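Local coordinates for designed helical repeat protein (Synthetic construct, PDB 5CWG), which has no assigned biological function, being a de novo design in which repeated helices stack into an extended all-helical scaffold, at residues A81-E86 and D126-A131; K114-N119 and N175-A180; A148-S153 and K190-L195. All blocks are in the same frame, centred on the assembly; numbering follows the deposited sequence. Where two conformers were deposited one is given.

Overall arrangement
All three contacts join helices, or a helix and a loop, of one stacked array, and none has a hydrogen bond across its two segments. Contact 1 and contact 2 lie nearer the middle, their centres 13 Å apart, and they touch: Val-117 packs on Ala-131 and Ile-127, so helices 103-123 and 127-148 tie them together. Contact 2 is the buried one, with valine, isoleucine and an asparagine amide; contact 1 is partly buried and rests on a single alanine methyl. Contact 3, about 20 Å from contact 1 between nearest atoms, sits at the far side of the chain's centre, where two alanine methyls meet and isoleucine crosses an exposed leucine. It shares helix 177-195 with contact 2.

Contact 1. Residues A81-E86 and D126-A131; sequences ARAAAE and DISEAA. With EDO (1,2-ethanediol), chain B.
Arg-82 NH1 donates to O1 of the ethanediol at 2.8 Å, with an N-H...O angle of 157°. The diol oxygen sits in the guanidinium plane at its edge, and Arg-82 CG also passes 3.4 Å from this O1. The alcohol, probably taken up from the crystallisation liquor, has Glu-86 on another flank, where OE2 comes to 3.8 Å from its C1. The arginine chain is extended from CG to NE, which carries the guanidinium well clear of the backbone, and its NH2 forms a salt bridge with Glu-36 on helix 27-47. An alanine at this position is likely to leave Glu-36 without its positive partner and the diol without its N-H donor.

Between the two segments the contact is narrow, with no hydrogen bond across. Ala-83, whose CA lies 5.7 Å from that of Ser-128, points its methyl at helix 127-148, where CB meets Ile-127 CG2 and, in the Ser-128 conformer described, Ser-128 OG, each at 3.7 Å. A chi1 of -68° places Ile-127 CG2 anti to the backbone N, and this is the branch that reaches Ala-83. This is side-by-side packing of helices 77-98 and 127-148, which are next but one in the chain of a helical repeat protein; an alanine at the meeting point permits the short backbone spacing. Ile-127 also rests on Val-117 and Gln-121 of helix 103-123, the helix that lies between the two in sequence. Just before helix 127-148, Asp-126 is the N-cap: OD2 accepts from Glu-129 N at 2.9 Å, on its anti side and 24° out of the carboxylate plane.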
loop_
_atom_site.group_PDB
_atom_site.type_symbol
_atom_site.label_atom_id
_atom_site.label_comp_id
_atom_site.label_asym_id
_atom_site.label_seq_id
_atom_site.Cartn_x
_atom_site.Cartn_y
_atom_site.Cartn_z
ATOM N N ALA A 81 3.981 -10.774 3.634
ATOM C CA ALA A 81 4.573 -9.663 4.374
ATOM C C ALA A 81 5.527 -8.881 3.494
ATOM O O ALA A 81 5.543 -7.639 3.500
ATOM C CB ALA A 81 5.279 -10.177 5.584
ATOM N N ARG A 82 6.382 -9.577 2.760
ATOM C CA ARG A 82 7.356 -8.931 1.905
ATOM C C ARG A 82 6.666 -8.140 0.813
ATOM O O ARG A 82 7.073 -7.018 0.497
ATOM C CB ARG A 82 8.350 -9.949 1.342
ATOM C CG ARG A 82 9.232 -10.578 2.379
ATOM C CD ARG A 82 10.212 -11.586 1.745
ATOM N NE ARG A 82 11.090 -12.218 2.734
ATOM C CZ ARG A 82 12.168 -11.641 3.279
ATOM N NH1 ARG A 82 12.520 -10.416 2.917
ATOM N NH2 ARG A 82 12.875 -12.293 4.196
ATOM N N ALA A 83 5.629 -8.717 0.200
ATOM C CA ALA A 83 4.931 -8.033 -0.868
ATOM C C ALA A 83 4.255 -6.746 -0.379
ATOM O O ALA A 83 4.211 -5.721 -1.100
ATOM C CB ALA A 83 3.913 -8.967 -1.533
ATOM N N ALA A 84 3.635 -6.809 0.794
ATOM C CA ALA A 84 3.021 -5.614 1.371
ATOM C C ALA A 84 4.059 -4.509 1.601
ATOM O O ALA A 84 3.804 -3.340 1.333
ATOM C CB ALA A 84 2.292 -5.966 2.650
ATOM N N ALA A 85 5.208 -4.894 2.137
ATOM C CA ALA A 85 6.290 -3.929 2.397
ATOM C C ALA A 85 6.783 -3.298 1.102
ATOM O O ALA A 85 6.990 -2.098 1.052
ATOM C CB ALA A 85 7.407 -4.615 3.144
ATOM N N GLU A 86 6.948 -4.113 0.061
ATOM C CA GLU A 86 7.367 -3.593 -1.236
ATOM C C GLU A 86 6.339 -2.620 -1.801
ATOM O O GLU A 86 6.709 -1.618 -2.426
ATOM C CB GLU A 86 7.593 -4.746 -2.221
ATOM C CG GLU A 86 8.771 -5.642 -1.891
ATOM C CD GLU A 86 10.132 -5.131 -2.293
ATOM O OE1 GLU A 86 10.265 -3.943 -2.650
ATOM O OE2 GLU A 86 11.105 -5.924 -2.200
ATOM N N ASP A 126 -2.770 -13.080 -7.496
ATOM C CA ASP A 126 -1.449 -12.796 -6.939
ATOM C C ASP A 126 -1.402 -11.460 -6.190
ATOM O O ASP A 126 -1.878 -10.434 -6.668
ATOM C CB ASP A 126 -0.402 -12.796 -8.038
ATOM C CG ASP A 126 0.995 -12.534 -7.507
ATOM O OD1 ASP A 126 1.562 -13.422 -6.826
ATOM O OD2 ASP A 126 1.530 -11.446 -7.780
ATOM N N ILE A 127 -0.810 -11.492 -5.001
ATOM C CA ILE A 127 -0.709 -10.297 -4.169
ATOM C C ILE A 127 0.139 -9.198 -4.812
ATOM O O ILE A 127 -0.273 -8.055 -4.850
ATOM C CB ILE A 127 -0.121 -10.651 -2.787
ATOM C CG1 ILE A 127 -1.099 -11.516 -1.988
ATOM C CG2 ILE A 127 0.266 -9.400 -1.992
ATOM C CD1 ILE A 127 -0.505 -12.072 -0.732
ATOM N N SER A 128 1.322 -9.555 -5.294
ATOM C CA SER A 128 2.223 -8.562 -5.881
ATOM C C SER A 128 1.618 -7.872 -7.091
ATOM O O SER A 128 1.744 -6.664 -7.242
ATOM C CB SER A 128 3.554 -9.194 -6.266
ATOM O OG SER A 128 4.240 -9.634 -5.115
ATOM N N GLU A 129 0.979 -8.640 -7.958
ATOM C CA GLU A 129 0.327 -8.078 -9.137
ATOM C C GLU A 129 -0.731 -7.035 -8.743
ATOM O O GLU A 129 -0.826 -5.960 -9.332
ATOM C CB GLU A 129 -0.294 -9.195 -9.929
ATOM C CG GLU A 129 -0.866 -8.824 -11.265
ATOM C CD GLU A 129 -1.517 -10.023 -11.940
ATOM O OE1 GLU A 129 -1.451 -10.120 -13.178
ATOM O OE2 GLU A 129 -2.104 -10.865 -11.226
ATOM N N ALA A 130 -1.544 -7.365 -7.748
ATOM C CA ALA A 130 -2.586 -6.464 -7.293
ATOM C C ALA A 130 -1.964 -5.228 -6.640
ATOM O O ALA A 130 -2.411 -4.095 -6.848
ATOM C CB ALA A 130 -3.514 -7.202 -6.325
ATOM N N ALA A 131 -0.958 -5.461 -5.809
ATOM C CA ALA A 131 -0.269 -4.356 -5.158
ATOM C C ALA A 131 0.383 -3.426 -6.182
ATOM O O ALA A 131 0.400 -2.208 -5.996
ATOM C CB ALA A 131 0.744 -4.897 -4.190
HETATM C C1 EDO B . 11.163 -7.214 1.391
HETATM O O1 EDO B . 11.559 -8.531 1.014
HETATM C C2 EDO B . 11.854 -6.835 2.673
HETATM O O2 EDO B . 13.278 -6.830 2.512
#

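Contact 2. Residues K114-N119 and N175-A180; sequences KEVVEN and NDISEA
Val-116 and Ile-177 bring the two backbones to their nearest approach, 7.0 Å between CA atoms, where helix 103-123 meets the first turn of helix 177-195. Both methyls of Val-116 reach Ile-177 CG2, CG1 and CG2 alike at 4.0 Å, and the two side chains run antiparallel alongside each other. Asn-119 comes at the isoleucine head-on from its own helix. With its CG anti to the backbone N (chi1 -177°), it lays ND2 against Ile-177 CG1 at 3.5 Å, while CD1 of the same isoleucine, bent back at chi2, stays 3.7 Å from that nitrogen. This is helix-to-helix packing within an all-helical repeat array: Ile-177 also rests on Val-167 and Ala-170 of helix 153-173, so one branched side chain wedges among helices. The polar end of Asn-119 is served from outside the segments, Arg-122 NH2 and Gln-171 NE2 both donating to OD1 in the conformer described. Ahead of Ile-177 stands the N-cap Asp-176, whose OD1 takes Glu-179 N at 3.1 Å, approached from above the carboxylate plane.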
loop_
_atom_site.group_PDB
_atom_site.type_symbol
_atom_site.label_atom_id
_atom_site.label_comp_id
_atom_site.label_asym_id
_atom_site.label_seq_id
_atom_site.Cartn_x
_atom_site.Cartn_y
_atom_site.Cartn_z
ATOM N N LYS A 114 -4.310 -1.649 0.492
ATOM C CA LYS A 114 -4.921 -2.671 1.331
ATOM C C LYS A 114 -6.197 -3.208 0.694
ATOM O O LYS A 114 -6.440 -4.421 0.680
ATOM C CB LYS A 114 -5.226 -2.093 2.703
ATOM C CG LYS A 114 -5.846 -3.079 3.676
ATOM C CD LYS A 114 -7.375 -3.140 3.614
ATOM C CE LYS A 114 -8.039 -1.846 4.059
ATOM N NZ LYS A 114 -7.713 -1.498 5.467
ATOM N N GLU A 115 -7.028 -2.312 0.177
ATOM C CA GLU A 115 -8.297 -2.719 -0.393
ATOM C C GLU A 115 -8.114 -3.554 -1.668
ATOM O O GLU A 115 -8.778 -4.591 -1.865
ATOM C CB GLU A 115 -9.160 -1.492 -0.624
ATOM C CG GLU A 115 -9.578 -0.866 0.705
ATOM C CD GLU A 115 -10.206 0.504 0.597
ATOM O OE1 GLU A 115 -10.078 1.199 -0.430
ATOM O OE2 GLU A 115 -10.854 0.892 1.593
ATOM N N VAL A 116 -7.204 -3.139 -2.546
ATOM C CA VAL A 116 -6.967 -3.859 -3.791
ATOM C C VAL A 116 -6.334 -5.234 -3.488
ATOM O O VAL A 116 -6.722 -6.254 -4.065
ATOM C CB VAL A 116 -6.106 -3.009 -4.754
ATOM C CG1 VAL A 116 -5.662 -3.798 -5.973
ATOM C CG2 VAL A 116 -6.892 -1.779 -5.206
ATOM N N VAL A 117 -5.388 -5.285 -2.565
ATOM C CA VAL A 117 -4.762 -6.543 -2.203
ATOM C C VAL A 117 -5.745 -7.487 -1.520
ATOM O O VAL A 117 -5.772 -8.660 -1.821
ATOM C CB VAL A 117 -3.501 -6.322 -1.340
ATOM C CG1 VAL A 117 -2.992 -7.634 -0.768
ATOM C CG2 VAL A 117 -2.414 -5.632 -2.180
ATOM N N GLU A 118 -6.576 -6.968 -0.623
ATOM C CA GLU A 118 -7.546 -7.818 0.072
ATOM C C GLU A 118 -8.485 -8.446 -0.940
ATOM O O GLU A 118 -8.819 -9.641 -0.859
ATOM C CB GLU A 118 -8.354 -7.026 1.077
ATOM C CG GLU A 118 -9.486 -7.830 1.729
ATOM C CD GLU A 118 -10.058 -7.168 2.950
ATOM O OE1 GLU A 118 -11.295 -7.042 3.018
ATOM O OE2 GLU A 118 -9.277 -6.804 3.852
ATOM N N ASN A 119 -8.929 -7.649 -1.900
ATOM C CA ASN A 119 -9.779 -8.167 -2.955
ATOM C C ASN A 119 -9.079 -9.309 -3.692
ATOM O O ASN A 119 -9.666 -10.368 -3.934
ATOM C CB ASN A 119 -10.191 -7.081 -3.937
ATOM C CG ASN A 119 -11.127 -7.603 -4.981
ATOM O OD1 ASN A 119 -12.324 -7.755 -4.723
ATOM N ND2 ASN A 119 -10.598 -7.919 -6.151
ATOM N N ASN A 175 -16.382 -6.995 -11.710
ATOM C CA ASN A 175 -15.426 -6.598 -12.746
ATOM C C ASN A 175 -13.989 -6.561 -12.227
ATOM O O ASN A 175 -13.752 -6.744 -11.047
ATOM C CB ASN A 175 -15.823 -5.242 -13.323
ATOM C CG ASN A 175 -17.143 -5.300 -14.060
ATOM O OD1 ASN A 175 -17.500 -6.334 -14.605
ATOM N ND2 ASN A 175 -17.872 -4.192 -14.078
ATOM N N ASP A 176 -13.046 -6.350 -13.136
ATOM C CA ASP A 176 -11.612 -6.396 -12.819
ATOM C C ASP A 176 -11.226 -5.179 -11.988
ATOM O O ASP A 176 -11.319 -4.047 -12.453
ATOM C CB ASP A 176 -10.796 -6.441 -14.130
ATOM C CG ASP A 176 -9.298 -6.720 -13.916
ATOM O OD1 ASP A 176 -8.674 -6.163 -13.001
ATOM O OD2 ASP A 176 -8.711 -7.509 -14.686
ATOM N N ILE A 177 -10.806 -5.419 -10.750
ATOM C CA ILE A 177 -10.451 -4.321 -9.840
ATOM C C ILE A 177 -9.189 -3.567 -10.291
ATOM O O ILE A 177 -9.135 -2.343 -10.234
ATOM C CB ILE A 177 -10.291 -4.834 -8.370
ATOM C CG1 ILE A 177 -11.670 -4.916 -7.658
ATOM C CG2 ILE A 177 -9.363 -3.954 -7.546
ATOM C CD1 ILE A 177 -12.700 -5.810 -8.278
ATOM N N SER A 178 -8.175 -4.297 -10.729
ATOM C CA SER A 178 -6.933 -3.661 -11.138
ATOM C C SER A 178 -7.144 -2.768 -12.360
ATOM O O SER A 178 -6.591 -1.669 -12.434
ATOM C CB SER A 178 -5.851 -4.715 -11.383
ATOM O OG SER A 178 -5.431 -5.294 -10.150
ATOM N N GLU A 179 -7.970 -3.210 -13.302
ATOM C CA GLU A 179 -8.300 -2.387 -14.463
ATOM C C GLU A 179 -9.095 -1.139 -14.065
ATOM O O GLU A 179 -8.898 -0.057 -14.618
ATOM C CB GLU A 179 -9.101 -3.219 -15.459
ATOM C CG GLU A 179 -9.528 -2.485 -16.715
ATOM C CD GLU A 179 -8.354 -2.020 -17.565
ATOM O OE1 GLU A 179 -7.213 -2.485 -17.341
ATOM O OE2 GLU A 179 -8.576 -1.174 -18.456
ATOM N N ALA A 180 -9.998 -1.290 -13.114
ATOM C CA ALA A 180 -10.762 -0.155 -12.618
ATOM C C ALA A 180 -9.818 0.889 -12.031
ATOM O O ALA A 180 -9.968 2.105 -12.261
ATOM C CB ALA A 180 -11.779 -0.604 -11.562
#

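Contact 3. Residues A148-S153 and K190-L195; sequences AGITSS and KKAEEL
Ala-192 offers a small methyl bump that sits over the seam where the Ala-148 methyl and Ile-150 CD1 meet: its CB stands 4.1 Å from Ala-148 CB and equally 4.1 Å from Ile-150 CD1. The two backbones come to 5.8 Å between the CA atoms of Ala-148 and Ala-192, a spacing consistent with alanines at both positions. Ala-148 goes further in, and its methyl lies 3.4 Å from the carbonyl oxygen of Ala-192, against the helix backbone itself.

Ile-150 fills the next place along. Its chain is extended at chi2 (169°), which sends CD1 forward to the Ala-192 methyl, while CG1, one carbon nearer the loop, meets CD2 of Leu-195 at 4.2 Å. Isoleucine and leucine cross at about a right angle, so the leucine lies across the isoleucine stem and the alanine meets its end. Leu-195, one turn on from Ala-192, puts CG anti to its own N (chi1 -165°) and thereby brings the CD2 branch to this stem. Leu-195 is exposed, whereas Ala-192 is buried and also touches Ala-144 of helix 127-148. Ile-150 in turn rests on Ala-145, so that helix touches both residues.

Gly-149, with positive phi (72°), ends the preceding helix in a Schellman motif that leads directly into Ile-150, and three residues after the glycine Ser-152 caps Thr-155 N through OG. A Schellman-terminated helix, a short connection with one apolar residue, Ile-150, and an N-capped successor form the helix-loop-helix turn of an alpha-helical repeat, packed here against the final modelled helix, 177-195.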
loop_
_atom_site.group_PDB
_atom_site.type_symbol
_atom_site.label_atom_id
_atom_site.label_comp_id
_atom_site.label_asym_id
_atom_site.label_seq_id
_atom_site.Cartn_x
_atom_site.Cartn_y
_atom_site.Cartn_z
ATOM N N ALA A 148 1.403 19.017 -13.218
ATOM C CA ALA A 148 0.400 20.057 -13.429
ATOM C C ALA A 148 0.485 21.177 -12.401
ATOM O O ALA A 148 -0.276 22.136 -12.516
ATOM C CB ALA A 148 -1.002 19.447 -13.411
ATOM N N GLY A 149 1.370 21.063 -11.419
ATOM C CA GLY A 149 1.494 22.083 -10.387
ATOM C C GLY A 149 0.327 22.074 -9.418
ATOM O O GLY A 149 0.030 23.109 -8.817
ATOM N N ILE A 150 -0.311 20.921 -9.239
ATOM C CA ILE A 150 -1.421 20.816 -8.294
ATOM C C ILE A 150 -0.850 20.588 -6.914
ATOM O O ILE A 150 -0.260 19.546 -6.630
ATOM C CB ILE A 150 -2.371 19.651 -8.679
ATOM C CG1 ILE A 150 -3.011 19.928 -10.045
ATOM C CG2 ILE A 150 -3.418 19.414 -7.591
ATOM C CD1 ILE A 150 -3.769 18.730 -10.670
ATOM N N THR A 151 -1.052 21.578 -6.062
ATOM C CA THR A 151 -0.528 21.572 -4.707
ATOM C C THR A 151 -1.625 21.260 -3.679
ATOM O O THR A 151 -1.341 21.047 -2.501
ATOM C CB THR A 151 0.108 22.922 -4.374
ATOM O OG1 THR A 151 -0.808 23.965 -4.735
ATOM C CG2 THR A 151 1.422 23.107 -5.152
ATOM N N SER A 152 -2.872 21.209 -4.124
ATOM C CA SER A 152 -4.003 21.008 -3.236
ATOM C C SER A 152 -4.059 19.587 -2.686
ATOM O O SER A 152 -4.096 18.615 -3.430
ATOM C CB SER A 152 -5.293 21.262 -4.003
ATOM O OG SER A 152 -6.419 20.855 -3.247
ATOM N N SER A 153 -4.122 19.480 -1.366
ATOM C CA SER A 153 -4.326 18.172 -0.747
ATOM C C SER A 153 -5.734 17.652 -1.011
ATOM O O SER A 153 -5.917 16.455 -1.166
ATOM C CB SER A 153 -4.018 18.226 0.749
ATOM O OG SER A 153 -4.585 19.379 1.351
ATOM N N LYS A 190 -5.388 12.578 -17.408
ATOM C CA LYS A 190 -5.891 13.345 -18.534
ATOM C C LYS A 190 -6.409 14.707 -18.095
ATOM O O LYS A 190 -6.137 15.713 -18.756
ATOM C CB LYS A 190 -6.975 12.575 -19.268
ATOM C CG LYS A 190 -6.449 11.415 -20.065
ATOM C CD LYS A 190 -7.602 10.588 -20.603
ATOM C CE LYS A 190 -7.132 9.328 -21.302
ATOM N NZ LYS A 190 -8.298 8.496 -21.709
ATOM N N LYS A 191 -7.147 14.746 -16.982
ATOM C CA LYS A 191 -7.684 16.009 -16.490
ATOM C C LYS A 191 -6.594 16.947 -15.949
ATOM O O LYS A 191 -6.641 18.169 -16.149
ATOM C CB LYS A 191 -8.789 15.742 -15.472
ATOM C CG LYS A 191 -10.069 15.264 -16.168
ATOM C CD LYS A 191 -11.273 15.159 -15.247
ATOM C CE LYS A 191 -12.558 15.016 -16.068
ATOM N NZ LYS A 191 -13.697 14.568 -15.241
ATOM N N ALA A 192 -5.608 16.379 -15.276
ATOM C CA ALA A 192 -4.501 17.184 -14.770
ATOM C C ALA A 192 -3.721 17.821 -15.916
ATOM O O ALA A 192 -3.347 18.994 -15.846
ATOM C CB ALA A 192 -3.579 16.327 -13.929
ATOM N N GLU A 193 -3.467 17.044 -16.965
ATOM C CA GLU A 193 -2.696 17.527 -18.108
ATOM C C GLU A 193 -3.444 18.621 -18.849
ATOM O O GLU A 193 -2.849 19.561 -19.372
ATOM C CB GLU A 193 -2.393 16.375 -19.058
ATOM C CG GLU A 193 -1.426 15.378 -18.486
ATOM C CD GLU A 193 -0.881 14.424 -19.518
ATOM O OE1 GLU A 193 -1.433 14.382 -20.640
ATOM O OE2 GLU A 193 0.116 13.730 -19.206
ATOM N N GLU A 194 -4.762 18.474 -18.908
ATOM C CA GLU A 194 -5.616 19.459 -19.538
ATOM C C GLU A 194 -5.541 20.767 -18.761
ATOM O O GLU A 194 -5.465 21.852 -19.344
ATOM C CB GLU A 194 -7.040 18.911 -19.576
ATOM C CG GLU A 194 -8.140 19.939 -19.569
ATOM C CD GLU A 194 -9.498 19.285 -19.533
ATOM O OE1 GLU A 194 -10.373 19.782 -18.797
ATOM O OE2 GLU A 194 -9.686 18.260 -20.224
ATOM N N LEU A 195 -5.547 20.652 -17.439
ATOM C CA LEU A 195 -5.418 21.806 -16.559
ATOM C C LEU A 195 -4.058 22.471 -16.751
ATOM O O LEU A 195 -3.958 23.694 -16.905
ATOM C CB LEU A 195 -5.573 21.366 -15.106
ATOM C CG LEU A 195 -5.827 22.485 -14.102
ATOM C CD1 LEU A 195 -7.273 22.946 -14.189
ATOM C CD2 LEU A 195 -5.486 22.023 -12.695
#